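PDB 7DS1: CMP/dCMP-type deaminase domain-containing protein from Aspergillus oryzae RIB40, which probably deaminates the pyrimidine intermediate DARIPP, the ligand bound here, in riboflavin biosynthesis, as a zinc-dependent member of the cytidine deaminase superfamily. Local coordinates for residues T24-G29 and E169-G174. Sequence-based numbering, arbitrary orientation.
With HJL ([(2~{R},3~{S},4~{S})-5-[[2,5-bis(azanyl)-6-oxidanylidene-1~{H}-pyrimidin-4-yl]amino]-2,3,4-tris(oxidanyl)pentyl] dihydrogen phosphate), chain C.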
loop_
_atom_site.group_PDB
_atom_site.type_symbol
_atom_site.label_atom_id
_atom_site.label_comp_id
_atom_site.label_asym_id
_atom_site.label_seq_id
_atom_site.Cartn_x
_atom_site.Cartn_y
_atom_site.Cartn_z
ATOM N N THR A 24 -17.184 -6.329 0.871
ATOM C CA THR A 24 -16.989 -5.522 -0.328
ATOM C C THR A 24 -15.554 -5.072 -0.559
ATOM O O THR A 24 -15.306 -4.358 -1.539
ATOM C CB THR A 24 -17.893 -4.281 -0.286
ATOM O OG1 THR A 24 -17.660 -3.568 0.936
ATOM C CG2 THR A 24 -19.355 -4.674 -0.382
ATOM N N ASN A 25 -14.605 -5.447 0.296
ATOM C CA ASN A 25 -13.241 -4.952 0.144
ATOM C C ASN A 25 -12.256 -6.036 0.581
ATOM O O ASN A 25 -12.645 -7.161 0.906
ATOM C CB ASN A 25 -13.055 -3.648 0.929
ATOM C CG ASN A 25 -13.178 -3.845 2.429
ATOM O OD1 ASN A 25 -13.493 -4.939 2.903
ATOM N ND2 ASN A 25 -12.921 -2.786 3.181
ATOM N N PHE A 26 -10.972 -5.682 0.589
ATOM C CA PHE A 26 -9.884 -6.590 0.925
ATOM C C PHE A 26 -9.174 -6.097 2.177
ATOM O O PHE A 26 -8.956 -4.891 2.339
ATOM C CB PHE A 26 -8.856 -6.683 -0.218
ATOM C CG PHE A 26 -9.396 -7.262 -1.499
ATOM C CD1 PHE A 26 -9.818 -8.581 -1.561
ATOM C CD2 PHE A 26 -9.426 -6.499 -2.662
ATOM C CE1 PHE A 26 -10.296 -9.124 -2.745
ATOM C CE2 PHE A 26 -9.901 -7.037 -3.852
ATOM C CZ PHE A 26 -10.339 -8.348 -3.895
ATOM N N ARG A 27 -8.777 -7.032 3.043
ATOM C CA ARG A 27 -7.999 -6.697 4.235
ATOM C C ARG A 27 -6.523 -6.598 3.871
ATOM O O ARG A 27 -5.889 -7.608 3.548
ATOM C CB ARG A 27 -8.217 -7.745 5.319
ATOM C CG ARG A 27 -9.668 -7.864 5.740
ATOM C CD ARG A 27 -9.898 -9.165 6.469
ATOM N NE ARG A 27 -9.422 -9.123 7.850
ATOM C CZ ARG A 27 -8.701 -10.087 8.418
ATOM N NH1 ARG A 27 -8.356 -11.160 7.716
ATOM N NH2 ARG A 27 -8.331 -9.985 9.688
ATOM N N VAL A 28 -5.973 -5.387 3.965
ATOM C CA VAL A 28 -4.644 -5.057 3.458
ATOM C C VAL A 28 -3.896 -4.266 4.526
ATOM O O VAL A 28 -4.509 -3.619 5.380
ATOM C CB VAL A 28 -4.779 -4.262 2.132
ATOM C CG1 VAL A 28 -3.434 -3.775 1.607
ATOM C CG2 VAL A 28 -5.463 -5.118 1.074
ATOM N N GLY A 29 -2.568 -4.352 4.506
ATOM C CA GLY A 29 -1.737 -3.528 5.366
ATOM C C GLY A 29 -0.652 -2.844 4.560
ATOM O O GLY A 29 -0.208 -3.351 3.530
ATOM N N GLU A 169 -5.345 -15.137 1.704
ATOM C CA GLU A 169 -6.269 -15.692 2.691
ATOM C C GLU A 169 -6.682 -14.632 3.706
ATOM O O GLU A 169 -7.857 -14.549 4.082
ATOM C CB GLU A 169 -5.641 -16.916 3.364
ATOM C CG GLU A 169 -5.575 -18.108 2.414
ATOM C CD GLU A 169 -5.059 -19.387 3.051
ATOM O OE1 GLU A 169 -4.545 -19.338 4.189
ATOM O OE2 GLU A 169 -5.168 -20.447 2.398
ATOM N N VAL A 170 -5.736 -13.790 4.133
ATOM C CA VAL A 170 -6.077 -12.671 5.009
ATOM C C VAL A 170 -6.978 -11.685 4.281
ATOM O O VAL A 170 -7.979 -11.208 4.831
ATOM C CB VAL A 170 -4.797 -11.983 5.525
ATOM C CG1 VAL A 170 -5.125 -10.615 6.137
ATOM C CG2 VAL A 170 -4.096 -12.862 6.541
ATOM N N ALA A 171 -6.643 -11.379 3.022
ATOM C CA ALA A 171 -7.337 -10.316 2.300
ATOM C C ALA A 171 -8.824 -10.613 2.127
ATOM O O ALA A 171 -9.652 -9.696 2.185
ATOM C CB ALA A 171 -6.683 -10.098 0.937
ATOM N N VAL A 172 -9.184 -11.878 1.913
ATOM C CA VAL A 172 -10.543 -12.237 1.505
ATOM C C VAL A 172 -11.317 -12.916 2.634
ATOM O O VAL A 172 -12.352 -13.534 2.385
ATOM C CB VAL A 172 -10.541 -13.117 0.242
ATOM C CG1 VAL A 172 -9.788 -12.436 -0.893
ATOM C CG2 VAL A 172 -9.967 -14.507 0.542
ATOM N N ALA A 173 -10.840 -12.795 3.877
ATOM C CA ALA A 173 -11.458 -13.514 4.990
ATOM C C ALA A 173 -12.932 -13.153 5.176
ATOM O O ALA A 173 -13.714 -13.982 5.656
ATOM C CB ALA A 173 -10.673 -13.243 6.276
ATOM N N GLY A 174 -13.335 -11.939 4.802
ATOM C CA GLY A 174 -14.723 -11.533 4.914
ATOM C C GLY A 174 -15.622 -11.914 3.753
ATOM O O GLY A 174 -16.784 -11.495 3.725
HETATM C C2 HJL C . -5.982 -2.417 -1.286
HETATM C C4 HJL C . -7.238 -1.920 0.593
HETATM C C5 HJL C . -8.409 -2.316 -0.091
HETATM C C6 HJL C . -8.302 -2.741 -1.394
HETATM N N1 HJL C . -7.052 -2.771 -1.970
HETATM N N2 HJL C . -4.669 -2.467 -1.942
HETATM N N3 HJL C . -6.049 -1.974 -0.013
HETATM N N5 HJL C . -9.674 -2.274 0.542
HETATM O O4 HJL C . -7.304 -1.525 1.758
HETATM C "C1'" HJL C . -9.585 -2.849 -3.606
HETATM C "C2'" HJL C . -10.987 -3.152 -4.169
HETATM C "C3'" HJL C . -12.040 -2.249 -3.474
HETATM C "C4'" HJL C . -13.380 -2.356 -4.284
HETATM C "C5'" HJL C . -14.568 -1.759 -3.482
HETATM N "N1'" HJL C . -9.507 -3.148 -2.148
HETATM O O1P HJL C . -13.228 -0.409 -1.154
HETATM O "O2'" HJL C . -11.013 -2.908 -5.538
HETATM O O2P HJL C . -13.994 1.856 -2.113
HETATM O "O3'" HJL C . -12.199 -2.701 -2.156
HETATM O O3P HJL C . -15.483 -0.022 -1.202
HETATM O "O4'" HJL C . -13.288 -1.665 -5.473
HETATM O "O5'" HJL C . -14.311 -0.354 -3.373
HETATM P PAN HJL C . -14.240 0.266 -1.909
#
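Two hydrogen bonds join R27 to carbonyls at the C-terminal end of helix 164-171. The backbone N of R27 reaches A171 O at 2.9 Å with an N-H...O angle of 168°. The R27 side chain leaves toward the helix and bends at chi3 (78°), which brings NH1 back to V170 O, also 2.9 Å away; this bond is less straight (144°) and tilted from both the carbonyl and the guanidinium planes. V170 O also receives a weak bond from A173 N. S19 O takes R27 NE, a further restraint on the guanidinium.

CA-H...O contacts run both ways, F26 CA to A171 O (3.4 Å) and A171 CA to R27 O (3.3 Å). The same A171 O lies in the plane of the F26 ring, at its edge.

Apolar packing adds to this. The F26 ring and V172 lie side by side, CE1 meeting CG1 at 3.8 Å. Another edge atom, F26 CD2, approaches HJL N1' at 3.4 Å, so one phenyl group touches both the helix end and the bound ligand.

The loop between helix 4-16 and strand 29-36, whose T24, N25, F26 and V28 all line the HJL pocket, is tied here to helix 164-171; V170 packs on helix 4-16, and F26 and V172 on helix 178-187.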